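Local coordinates for protein amidohydrolase (Brucella melitensis biovar Abortus, PDB 4F0L) that probably acts as a metal-dependent deaminase of the amidohydrolase family, holding an iron(III) ion in this crystal where zinc is the expected cofactor, at residues F395-V400 with V423-V428; I14-A19 with S55-G60; V213-L218 with V238-A243; W274-A279 with A293-G298. One frame throughout, in Å; residues are numbered along the deposited sequence.

In the fold
Along the chain contact 2 closes first, then contacts 3 and 4, and contact 1 comes last. Contacts 1 and 2, with centres about 8 Å apart, touch through backbone bonds between strands 395-399 and 56-66, and so bring together the N-terminal segment and the late strands of the chain. Contacts 3 and 4, centres about 10 Å apart, are joined by backbone bonds between their neighbouring strands, 238-242 of contact 3 and 274-276 of contact 4, and lie close to the iron site. The two pairs are well separated: the centres of contacts 1 and 3 are about 32 Å apart. Strand 56-66 runs from contact 2 towards H65 and H67, metal ligands alongside H241 of contact 3, and thus links the small beta region to the metal-binding barrel.

Contact 1: F395-V400 with V423-V428; sequences FVSLDV and VCDVWV
The ring of F395 lies against one face of the W427 indole, and this is the dense end of the contact. CD1 and CE1 do the touching: F395 CE1 comes within 3.4 Å of W427 CD2, while the planes are inclined at 41°, neither stacked nor edge-to-face. F395 takes a chi1 of 46°, with CG between the backbone N and the carbonyl carbon, which brings the ring over the indole of W427. The two residues form a hydrogen-bonded antiparallel pair, F395 N donating to W427 O and W427 N to F395 O (2.9 Å). Beyond V396 and V426, a non-hydrogen-bonded pair, the antiparallel ladder is interrupted by a classic beta bulge, in which C424 and D425 both face S397. S397 N donates to D425 O, and C424 N to S397 O at 2.7 Å. D425 N reaches the side-chain S397 OG at 3.0 Å. That hydroxyl also bonds Q54 OE1, and the carboxylate of D425 is held by K432, G436 and Q54. Packing thins towards the partly exposed D399 and C424, where the nearest approach is D399 N to C424 CB, 3.8 Å. On the opposite side of the sheet from the two rings, the V396 and V423 side chains cross at about a right angle, CG1 to CG1 4.0 Å, and helix 408-417 covers L398 and V423.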
loop_
_atom_site.group_PDB
_atom_site.type_symbol
_atom_site.label_atom_id
_atom_site.label_comp_id
_atom_site.label_asym_id
_atom_site.label_seq_id
_atom_site.Cartn_x
_atom_site.Cartn_y
_atom_site.Cartn_z
ATOM N N PHE B 395 21.108 11.444 -1.048
ATOM C CA PHE B 395 20.733 10.412 -1.981
ATOM C C PHE B 395 20.578 9.090 -1.260
ATOM O O PHE B 395 20.823 9.005 -0.033
ATOM C CB PHE B 395 21.714 10.338 -3.172
ATOM C CG PHE B 395 23.153 10.377 -2.780
ATOM C CD1 PHE B 395 23.767 9.262 -2.262
ATOM C CD2 PHE B 395 23.887 11.558 -2.890
ATOM C CE1 PHE B 395 25.101 9.299 -1.892
ATOM C CE2 PHE B 395 25.210 11.584 -2.529
ATOM C CZ PHE B 395 25.818 10.462 -2.024
ATOM N N VAL B 396 20.097 8.093 -2.015
ATOM C CA VAL B 396 19.591 6.827 -1.484
ATOM C C VAL B 396 20.109 5.650 -2.347
ATOM O O VAL B 396 20.106 5.742 -3.586
ATOM C CB VAL B 396 18.030 6.824 -1.508
ATOM C CG1 VAL B 396 17.428 5.503 -1.016
ATOM C CG2 VAL B 396 17.447 8.004 -0.702
ATOM N N SER B 397 20.588 4.557 -1.708
ATOM C CA SER B 397 20.868 3.342 -2.468
ATOM C C SER B 397 19.764 2.317 -2.210
ATOM O O SER B 397 19.185 2.268 -1.122
ATOM C CB SER B 397 22.229 2.767 -2.165
ATOM O OG SER B 397 22.277 2.195 -0.865
ATOM N N LEU B 398 19.449 1.539 -3.242
ATOM C CA LEU B 398 18.390 0.588 -3.168
ATOM C C LEU B 398 18.957 -0.822 -3.080
ATOM O O LEU B 398 19.902 -1.153 -3.797
ATOM C CB LEU B 398 17.462 0.719 -4.382
ATOM C CG LEU B 398 16.714 2.055 -4.497
ATOM C CD1 LEU B 398 16.004 2.132 -5.832
ATOM C CD2 LEU B 398 15.697 2.291 -3.361
ATOM N N ASP B 399 18.344 -1.657 -2.238
ATOM C CA ASP B 399 18.681 -3.079 -2.178
ATOM C C ASP B 399 18.018 -3.747 -3.380
ATOM O O ASP B 399 16.784 -3.815 -3.454
ATOM C CB ASP B 399 18.181 -3.679 -0.860
ATOM C CG ASP B 399 18.467 -5.176 -0.732
ATOM O OD1 ASP B 399 18.528 -5.891 -1.722
ATOM O OD2 ASP B 399 18.679 -5.633 0.388
ATOM N N VAL B 400 18.844 -4.235 -4.307
ATOM C CA VAL B 400 18.380 -4.898 -5.530
ATOM C C VAL B 400 18.763 -6.381 -5.558
ATOM O O VAL B 400 18.894 -6.990 -6.624
ATOM C CB VAL B 400 18.912 -4.188 -6.797
ATOM C CG1 VAL B 400 18.255 -2.819 -6.934
ATOM C CG2 VAL B 400 20.439 -4.141 -6.800
ATOM N N VAL B 423 14.869 0.386 0.415
ATOM C CA VAL B 423 15.949 1.355 0.767
ATOM C C VAL B 423 17.097 0.667 1.529
ATOM O O VAL B 423 16.863 -0.105 2.470
ATOM C CB VAL B 423 15.367 2.518 1.586
ATOM C CG1 VAL B 423 16.469 3.392 2.207
ATOM C CG2 VAL B 423 14.421 3.337 0.729
ATOM N N CYS B 424 18.320 0.891 1.073
ATOM C CA CYS B 424 19.509 0.345 1.725
ATOM C C CYS B 424 20.224 1.443 2.552
ATOM O O CYS B 424 19.989 1.581 3.744
ATOM C CB CYS B 424 20.429 -0.305 0.701
ATOM S SG CYS B 424 21.697 -1.341 1.467
ATOM N N ASP B 425 21.038 2.271 1.891
ATOM C CA ASP B 425 21.711 3.389 2.556
ATOM C C ASP B 425 21.078 4.721 2.199
ATOM O O ASP B 425 20.515 4.894 1.115
ATOM C CB ASP B 425 23.203 3.398 2.197
ATOM C CG ASP B 425 23.928 2.154 2.687
ATOM O OD1 ASP B 425 23.362 1.357 3.454
ATOM O OD2 ASP B 425 25.112 1.955 2.307
ATOM N N VAL B 426 21.200 5.683 3.102
ATOM C CA VAL B 426 20.670 6.996 2.864
ATOM C C VAL B 426 21.653 8.017 3.423
ATOM O O VAL B 426 22.077 7.895 4.570
ATOM C CB VAL B 426 19.300 7.183 3.557
ATOM C CG1 VAL B 426 18.777 8.588 3.293
ATOM C CG2 VAL B 426 18.281 6.085 3.147
ATOM N N TRP B 427 22.025 8.990 2.592
ATOM C CA TRP B 427 22.896 10.078 2.969
ATOM C C TRP B 427 22.165 11.378 2.948
ATOM O O TRP B 427 21.409 11.669 2.004
ATOM C CB TRP B 427 23.999 10.211 1.984
ATOM C CG TRP B 427 24.973 9.052 1.864
ATOM C CD1 TRP B 427 26.245 8.960 2.376
ATOM C CD2 TRP B 427 24.763 7.798 1.143
ATOM N NE1 TRP B 427 26.839 7.773 2.030
ATOM C CE2 TRP B 427 25.994 7.033 1.282
ATOM C CE3 TRP B 427 23.701 7.248 0.433
ATOM C CZ2 TRP B 427 26.134 5.765 0.730
ATOM C CZ3 TRP B 427 23.881 6.013 -0.176
ATOM C CH2 TRP B 427 25.063 5.279 -0.013
ATOM N N VAL B 428 22.429 12.210 3.956
ATOM C CA VAL B 428 21.975 13.605 3.981
ATOM C C VAL B 428 23.185 14.507 4.295
ATOM O O VAL B 428 23.889 14.299 5.290
ATOM C CB VAL B 428 20.844 13.811 5.013
ATOM C CG1 VAL B 428 20.513 15.296 5.160
ATOM C CG2 VAL B 428 19.587 13.007 4.600
#

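Contact 2: I14-A19 with S55-G60; sequences IHARQA and SVVVAG
Q18 and V56 lie side by side and point the same way across a short parallel beta bridge, where the chain leaves the N-terminal sheet and pairs with the start of strand 56-66. The extended Q18 side chain, its CG beside the backbone N (chi1 -57°), runs alongside the valine and brings NE2 to 4.0 Å from V56 CG2. Its amide end is held from outside, since NE2 also donates to A406 O. W25 touches both side chains on this face of the pairing.

The other face carries A19 and V57. There V57 CG2, which stands beside its own backbone N, turns towards the preceding strand and meets the methyl of A16, CB to CG2 being 3.7 Å. Strand 29-34 adds V29 against A19 and I31 against V57, so V57 faces the N-terminal sheet from its own strand, with F395 beside it. Between these faces the backbone bonds set the register: Q18 N donates to S55 O at 3.0 Å, and V57 N donates to Q18 O along a fairly straight path of 159°. At the solvent-facing end R17 CB rests 3.2 Å from S55 O. A water accepts from Q18 NE2 at 2.7 Å and donates to S55 O at 3.0 Å.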
loop_
_atom_site.group_PDB
_atom_site.type_symbol
_atom_site.label_atom_id
_atom_site.label_comp_id
_atom_site.label_asym_id
_atom_site.label_seq_id
_atom_site.Cartn_x
_atom_site.Cartn_y
_atom_site.Cartn_z
ATOM N N ILE B 14 31.365 7.892 -3.751
ATOM C CA ILE B 14 30.473 6.757 -3.892
ATOM C C ILE B 14 30.532 6.340 -5.363
ATOM O O ILE B 14 30.388 7.166 -6.255
ATOM C CB ILE B 14 28.996 7.115 -3.545
ATOM C CG1 ILE B 14 28.814 7.688 -2.108
ATOM C CG2 ILE B 14 28.068 5.935 -3.781
ATOM C CD1 ILE B 14 29.386 6.851 -0.990
ATOM N N HIS B 15 30.691 5.055 -5.627
ATOM C CA HIS B 15 30.601 4.545 -7.006
ATOM C C HIS B 15 29.344 3.712 -7.141
ATOM O O HIS B 15 29.142 2.759 -6.394
ATOM C CB HIS B 15 31.850 3.735 -7.398
ATOM C CG HIS B 15 31.831 3.232 -8.841
ATOM N ND1 HIS B 15 31.153 2.132 -9.208
ATOM C CD2 HIS B 15 32.417 3.744 -10.007
ATOM C CE1 HIS B 15 31.298 1.936 -10.532
ATOM N NE2 HIS B 15 32.068 2.933 -11.021
ATOM N N ALA B 16 28.491 4.090 -8.084
ATOM C CA ALA B 16 27.211 3.433 -8.309
ATOM C C ALA B 16 27.231 2.705 -9.625
ATOM O O ALA B 16 27.529 3.315 -10.669
ATOM C CB ALA B 16 26.112 4.480 -8.342
ATOM N N ARG B 17 26.831 1.442 -9.619
ATOM C CA ARG B 17 26.698 0.717 -10.886
ATOM C C ARG B 17 25.655 1.357 -11.783
ATOM O O ARG B 17 25.832 1.406 -12.963
ATOM C CB ARG B 17 26.290 -0.740 -10.665
ATOM C CG ARG B 17 27.418 -1.686 -10.401
ATOM C CD ARG B 17 26.994 -3.134 -10.642
ATOM N NE ARG B 17 28.109 -4.015 -10.314
ATOM C CZ ARG B 17 28.517 -4.312 -9.076
ATOM N NH1 ARG B 17 27.883 -3.812 -8.000
ATOM N NH2 ARG B 17 29.570 -5.127 -8.918
ATOM N N GLN B 18 24.554 1.829 -11.195
ATOM C CA GLN B 18 23.576 2.658 -11.911
ATOM C C GLN B 18 23.152 3.797 -11.009
ATOM O O GLN B 18 22.981 3.610 -9.816
ATOM C CB GLN B 18 22.319 1.861 -12.282
ATOM C CG GLN B 18 22.527 0.610 -13.119
ATOM C CD GLN B 18 21.235 -0.133 -13.368
ATOM O OE1 GLN B 18 20.432 0.265 -14.210
ATOM N NE2 GLN B 18 21.025 -1.228 -12.633
ATOM N N ALA B 19 22.941 4.959 -11.594
ATOM C CA ALA B 19 22.457 6.104 -10.856
ATOM C C ALA B 19 21.522 6.879 -11.742
ATOM O O ALA B 19 21.751 7.010 -12.941
ATOM C CB ALA B 19 23.598 6.973 -10.389
ATOM N N SER B 55 25.110 -0.430 -5.712
ATOM C CA SER B 55 24.500 -0.968 -6.919
ATOM C C SER B 55 23.632 0.036 -7.633
ATOM O O SER B 55 23.806 0.223 -8.828
ATOM C CB SER B 55 23.674 -2.226 -6.597
ATOM O OG SER B 55 24.541 -3.199 -6.028
ATOM N N VAL B 56 22.690 0.662 -6.915
ATOM C CA VAL B 56 21.712 1.539 -7.528
ATOM C C VAL B 56 21.478 2.743 -6.628
ATOM O O VAL B 56 21.106 2.581 -5.482
ATOM C CB VAL B 56 20.378 0.843 -7.772
ATOM C CG1 VAL B 56 19.346 1.843 -8.303
ATOM C CG2 VAL B 56 20.550 -0.330 -8.743
ATOM N N VAL B 57 21.729 3.943 -7.156
ATOM C CA VAL B 57 21.656 5.209 -6.391
ATOM C C VAL B 57 20.661 6.151 -7.073
ATOM O O VAL B 57 20.645 6.280 -8.305
ATOM C CB VAL B 57 23.028 5.892 -6.252
ATOM C CG1 VAL B 57 22.880 7.302 -5.668
ATOM C CG2 VAL B 57 23.940 5.033 -5.374
ATOM N N VAL B 58 19.777 6.706 -6.261
ATOM C CA VAL B 58 18.752 7.644 -6.682
ATOM C C VAL B 58 18.764 8.844 -5.760
ATOM O O VAL B 58 19.334 8.800 -4.670
ATOM C CB VAL B 58 17.329 7.015 -6.687
ATOM C CG1 VAL B 58 17.259 5.837 -7.678
ATOM C CG2 VAL B 58 16.883 6.571 -5.308
ATOM N N ALA B 59 18.124 9.921 -6.200
ATOM C CA ALA B 59 18.036 11.145 -5.413
ATOM C C ALA B 59 17.230 10.909 -4.140
ATOM O O ALA B 59 16.355 10.061 -4.117
ATOM C CB ALA B 59 17.360 12.239 -6.237
ATOM N N GLY B 60 17.550 11.684 -3.103
ATOM C CA GLY B 60 16.753 11.766 -1.919
ATOM C C GLY B 60 15.424 12.433 -2.203
ATOM O O GLY B 60 15.336 13.359 -2.995
HETATM O O HOH W 1 22.839 -1.885 -10.744
#

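Contact 3: V213-L218 with V238-A243. With FE (Fe (III) ion), chain E.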
loop_
_atom_site.group_PDB
_atom_site.type_symbol
_atom_site.label_atom_id
_atom_site.label_comp_id
_atom_site.label_asym_id
_atom_site.label_seq_id
_atom_site.Cartn_x
_atom_site.Cartn_y
_atom_site.Cartn_z
ATOM N N VAL B 213 6.609 30.007 5.420
ATOM C CA VAL B 213 5.375 30.235 6.190
ATOM C C VAL B 213 4.231 29.387 5.640
ATOM O O VAL B 213 4.239 29.006 4.464
ATOM C CB VAL B 213 4.949 31.720 6.191
ATOM C CG1 VAL B 213 6.093 32.623 6.701
ATOM C CG2 VAL B 213 4.490 32.130 4.804
ATOM N N ALA B 214 3.283 29.053 6.517
ATOM C CA ALA B 214 2.197 28.145 6.177
ATOM C C ALA B 214 0.872 28.721 6.695
ATOM O O ALA B 214 0.412 28.338 7.757
ATOM C CB ALA B 214 2.437 26.750 6.756
ATOM N N PRO B 215 0.251 29.637 5.926
ATOM C CA PRO B 215 -1.147 29.910 6.227
ATOM C C PRO B 215 -1.940 28.616 6.205
ATOM O O PRO B 215 -1.844 27.835 5.249
ATOM C CB PRO B 215 -1.584 30.850 5.096
ATOM C CG PRO B 215 -0.524 30.760 4.046
ATOM C CD PRO B 215 0.739 30.382 4.757
ATOM N N HIS B 216 -2.687 28.340 7.257
ATOM C CA HIS B 216 -3.258 26.988 7.387
ATOM C C HIS B 216 -4.145 26.588 6.232
ATOM O O HIS B 216 -3.962 25.534 5.620
ATOM C CB HIS B 216 -4.039 26.861 8.671
ATOM C CG HIS B 216 -4.612 25.501 8.874
ATOM N ND1 HIS B 216 -5.875 25.178 8.497
ATOM C CD2 HIS B 216 -4.041 24.348 9.388
ATOM C CE1 HIS B 216 -6.101 23.874 8.776
ATOM N NE2 HIS B 216 -4.981 23.366 9.318
ATOM N N SER B 217 -5.100 27.448 5.931
ATOM C CA SER B 217 -6.131 27.185 4.915
ATOM C C SER B 217 -6.923 28.452 4.739
ATOM O O SER B 217 -6.795 29.396 5.548
ATOM C CB SER B 217 -7.087 26.091 5.382
ATOM O OG SER B 217 -7.811 26.556 6.500
ATOM N N LEU B 218 -7.782 28.470 3.732
ATOM C CA LEU B 218 -8.582 29.655 3.493
ATOM C C LEU B 218 -9.608 29.902 4.598
ATOM O O LEU B 218 -9.996 31.037 4.834
ATOM C CB LEU B 218 -9.252 29.596 2.121
ATOM C CG LEU B 218 -8.266 29.601 0.935
ATOM C CD1 LEU B 218 -9.022 29.401 -0.374
ATOM C CD2 LEU B 218 -7.401 30.858 0.908
ATOM N N VAL B 238 5.829 29.448 0.530
ATOM C CA VAL B 238 4.510 29.576 1.141
ATOM C C VAL B 238 3.721 28.268 0.874
ATOM O O VAL B 238 3.561 27.865 -0.275
ATOM C CB VAL B 238 3.742 30.750 0.528
ATOM C CG1 VAL B 238 2.328 30.882 1.135
ATOM C CG2 VAL B 238 4.550 32.039 0.657
ATOM N N HIS B 239 3.266 27.615 1.932
ATOM C CA HIS B 239 2.420 26.420 1.833
ATOM C C HIS B 239 1.070 26.689 2.440
ATOM O O HIS B 239 0.965 27.438 3.424
ATOM C CB HIS B 239 3.060 25.257 2.554
ATOM C CG HIS B 239 4.246 24.685 1.852
ATOM N ND1 HIS B 239 4.483 23.343 1.805
ATOM C CD2 HIS B 239 5.308 25.294 1.200
ATOM C CE1 HIS B 239 5.586 23.116 1.111
ATOM N NE2 HIS B 239 6.104 24.300 0.738
ATOM N N ILE B 240 0.039 26.083 1.868
ATOM C CA ILE B 240 -1.338 26.250 2.347
ATOM C C ILE B 240 -2.155 25.027 1.994
ATOM O O ILE B 240 -2.033 24.531 0.890
ATOM C CB ILE B 240 -1.972 27.527 1.725
ATOM C CG1 ILE B 240 -3.404 27.747 2.205
ATOM C CG2 ILE B 240 -1.950 27.479 0.199
ATOM C CD1 ILE B 240 -3.886 29.180 2.094
ATOM N N HIS B 241 -3.012 24.554 2.908
ATOM C CA HIS B 241 -3.988 23.507 2.570
ATOM C C HIS B 241 -5.048 24.132 1.706
ATOM O O HIS B 241 -5.624 25.139 2.083
ATOM C CB HIS B 241 -4.748 22.940 3.797
ATOM C CG HIS B 241 -3.924 22.101 4.755
ATOM N ND1 HIS B 241 -3.853 22.375 6.085
ATOM C CD2 HIS B 241 -3.212 20.908 4.563
ATOM C CE1 HIS B 241 -3.078 21.432 6.698
ATOM N NE2 HIS B 241 -2.688 20.544 5.763
ATOM N N VAL B 242 -5.367 23.536 0.563
ATOM C CA VAL B 242 -6.490 24.035 -0.209
ATOM C C VAL B 242 -7.288 22.934 -0.960
ATOM O O VAL B 242 -6.723 21.996 -1.544
ATOM C CB VAL B 242 -6.023 25.191 -1.146
ATOM C CG1 VAL B 242 -5.006 24.705 -2.161
ATOM C CG2 VAL B 242 -7.210 25.796 -1.837
ATOM N N ALA B 243 -8.621 23.043 -0.924
ATOM C CA ALA B 243 -9.491 22.183 -1.725
ATOM C C ALA B 243 -9.368 20.669 -1.418
ATOM O O ALA B 243 -9.575 19.821 -2.291
ATOM C CB ALA B 243 -9.260 22.460 -3.198
HETATM FE FE FE E . -1.915 18.387 6.314
HETATM O O HOH W 2 -8.045 26.389 2.036
HETATM O O HOH W 3 -3.538 17.506 5.165
HETATM O O HOH W 4 -3.614 17.909 7.751
#
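P215 fits between V238 and I240, its ring filling the dip that the two side chains leave on this side of strand 238-242. P215 CD meets V238 CG1 at 4.0 Å, the two side chains crossing at about a right angle, while P215 CB touches I240 CD1 at 4.1 Å. I240 is the main bump in return. With CG1 anti to the backbone N (chi1 -180°), its chain runs past the P215 carbonyl, CG1 3.4 Å from P215 O, and ends against L218 CD2, with S217 CA also close to CG1. Helix 260-267 packs on L218 and I240. At one end V213 and V238 lie side by side, and H239 N donates to V213 O at 3.0 Å; at the other, a water spans from L218 N to H241 O.

H216 and H241 form the polar flank. The edge of the H241 imidazole is directed at the face of H216, planes at 73°, and H241 ND1 stands 3.6 Å from H216 NE2. H241 N donates to H216 O from above the carbonyl plane, and H216 ND1 and S217 OG share a hydrogen bond of 3.1 Å. Turned this way, H241 leaves NE2 to bind the iron at 2.4 Å. H65, H67, D329 and two waters complete this mononuclear metal centre, seated in an amidohydrolase TIM barrel.

Contact 4: W274-A279 with A293-G298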
loop_
_atom_site.group_PDB
_atom_site.type_symbol
_atom_site.label_atom_id
_atom_site.label_comp_id
_atom_site.label_asym_id
_atom_site.label_seq_id
_atom_site.Cartn_x
_atom_site.Cartn_y
_atom_site.Cartn_z
ATOM N N TRP B 274 4.920 28.867 -4.134
ATOM C CA TRP B 274 3.764 28.327 -3.449
ATOM C C TRP B 274 3.666 26.847 -3.645
ATOM O O TRP B 274 3.956 26.348 -4.745
ATOM C CB TRP B 274 2.482 28.970 -3.949
ATOM C CG TRP B 274 2.321 30.423 -3.553
ATOM C CD1 TRP B 274 3.085 31.534 -3.955
ATOM C CD2 TRP B 274 1.317 30.973 -2.652
ATOM N NE1 TRP B 274 2.621 32.685 -3.366
ATOM C CE2 TRP B 274 1.564 32.429 -2.589
ATOM C CE3 TRP B 274 0.271 30.433 -1.918
ATOM C CZ2 TRP B 274 0.790 33.272 -1.802
ATOM C CZ3 TRP B 274 -0.504 31.296 -1.120
ATOM C CH2 TRP B 274 -0.258 32.681 -1.078
ATOM N N CYS B 275 3.262 26.161 -2.567
ATOM C CA CYS B 275 2.902 24.757 -2.608
ATOM C C CYS B 275 1.474 24.604 -2.044
ATOM O O CYS B 275 1.200 24.979 -0.894
ATOM C CB CYS B 275 3.876 23.897 -1.812
ATOM S SG CYS B 275 3.483 22.125 -1.890
ATOM N N LEU B 276 0.565 24.126 -2.886
ATOM C CA LEU B 276 -0.833 24.026 -2.472
ATOM C C LEU B 276 -1.021 22.600 -2.102
ATOM O O LEU B 276 -0.905 21.717 -2.945
ATOM C CB LEU B 276 -1.788 24.416 -3.602
ATOM C CG LEU B 276 -1.565 25.750 -4.306
ATOM C CD1 LEU B 276 -2.762 26.092 -5.216
ATOM C CD2 LEU B 276 -1.249 26.856 -3.314
ATOM N N ILE B 277 -1.286 22.372 -0.829
ATOM C CA ILE B 277 -1.387 21.021 -0.277
ATOM C C ILE B 277 -2.767 20.410 -0.611
ATOM O O ILE B 277 -3.816 21.046 -0.438
ATOM C CB ILE B 277 -1.143 21.011 1.250
ATOM C CG1 ILE B 277 0.143 21.781 1.587
ATOM C CG2 ILE B 277 -1.038 19.566 1.774
ATOM C CD1 ILE B 277 1.401 21.146 0.994
ATOM N N HIS B 278 -2.738 19.168 -1.094
ATOM C CA HIS B 278 -3.925 18.452 -1.598
ATOM C C HIS B 278 -4.398 18.931 -2.943
ATOM O O HIS B 278 -4.198 18.222 -3.964
ATOM C CB HIS B 278 -5.068 18.383 -0.563
ATOM C CG HIS B 278 -4.615 17.887 0.784
ATOM N ND1 HIS B 278 -4.029 16.688 0.945
ATOM C CD2 HIS B 278 -4.641 18.495 2.044
ATOM C CE1 HIS B 278 -3.707 16.516 2.243
ATOM N NE2 HIS B 278 -4.065 17.638 2.915
ATOM N N ALA B 279 -5.029 20.112 -2.986
ATOM C CA ALA B 279 -5.589 20.636 -4.227
ATOM C C ALA B 279 -6.407 19.527 -4.892
ATOM O O ALA B 279 -6.370 19.373 -6.107
ATOM C CB ALA B 279 -4.487 21.100 -5.169
ATOM N N ALA B 293 0.632 28.843 -13.430
ATOM C CA ALA B 293 1.209 29.726 -12.409
ATOM C C ALA B 293 2.505 29.165 -11.827
ATOM O O ALA B 293 3.313 29.927 -11.305
ATOM C CB ALA B 293 0.225 29.964 -11.297
ATOM N N GLY B 294 2.701 27.848 -11.910
ATOM C CA GLY B 294 3.927 27.208 -11.428
ATOM C C GLY B 294 3.871 26.701 -9.996
ATOM O O GLY B 294 4.885 26.237 -9.467
ATOM N N ALA B 295 2.698 26.795 -9.357
ATOM C CA ALA B 295 2.505 26.325 -7.984
ATOM C C ALA B 295 2.723 24.830 -7.939
ATOM O O ALA B 295 2.333 24.130 -8.848
ATOM C CB ALA B 295 1.099 26.646 -7.503
ATOM N N ILE B 296 3.379 24.345 -6.891
ATOM C CA ILE B 296 3.628 22.912 -6.753
ATOM C C ILE B 296 2.459 22.261 -6.037
ATOM O O ILE B 296 2.014 22.781 -5.000
ATOM C CB ILE B 296 4.867 22.631 -5.909
ATOM C CG1 ILE B 296 6.097 23.309 -6.527
ATOM C CG2 ILE B 296 5.035 21.114 -5.724
ATOM C CD1 ILE B 296 6.370 22.906 -7.960
ATOM N N ALA B 297 1.963 21.141 -6.577
ATOM C CA ALA B 297 0.912 20.363 -5.922
ATOM C C ALA B 297 1.515 19.525 -4.809
ATOM O O ALA B 297 2.360 18.664 -5.085
ATOM C CB ALA B 297 0.182 19.460 -6.945
ATOM N N GLY B 298 1.122 19.776 -3.565
ATOM C CA GLY B 298 1.625 19.017 -2.421
ATOM C C GLY B 298 0.706 17.842 -2.179
ATOM O O GLY B 298 -0.244 17.942 -1.397
#
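The H278 imidazole, whose backbone N bonds to G298 O across the contact, carries the methyl CG2 of I277 over one face, offset towards the rim, while its ND1 is hydrogen-bonded to E304. The same I277 CG2 lies 3.7 Å from G298 O, so the methyl touches both the ring and the opposite backbone. W274 turns its indole away from that strand, leaving CB to approach A295 CB loosely at 4.5 Å.

G298 is the residue on which the first strand closes most fully. C275 SG, anti to its backbone N with chi1 -178°, extends over the glycine and stops 3.7 Å from G298 CA; I277 CD1 lies 4.0 Å from the same CA. With only CA at this position, the I277 and G298 CA atoms approach to 4.2 Å. The backbones form a parallel ladder. L276 N donates to I296 O at 2.9 Å, and G298 N returns a nearly straight bond of 172° to L276 O, though from well above that carbonyl's plane. H278 N ends the ladder on G298 O at 2.8 Å. The H278 side chain lies near D329 and the iron. L276 CG rests on A295 CB at 4.3 Å, on the other side of the sheet from C275.

These strands and helix 284-293 make a beta-alpha-beta unit. G294, just past the helix, closes it in a Schellman motif; the helix lays M290 on L276, A295 and A297, helix 364-379 packs on C275 and I296, and strand 238-242 flanks strand 274-276.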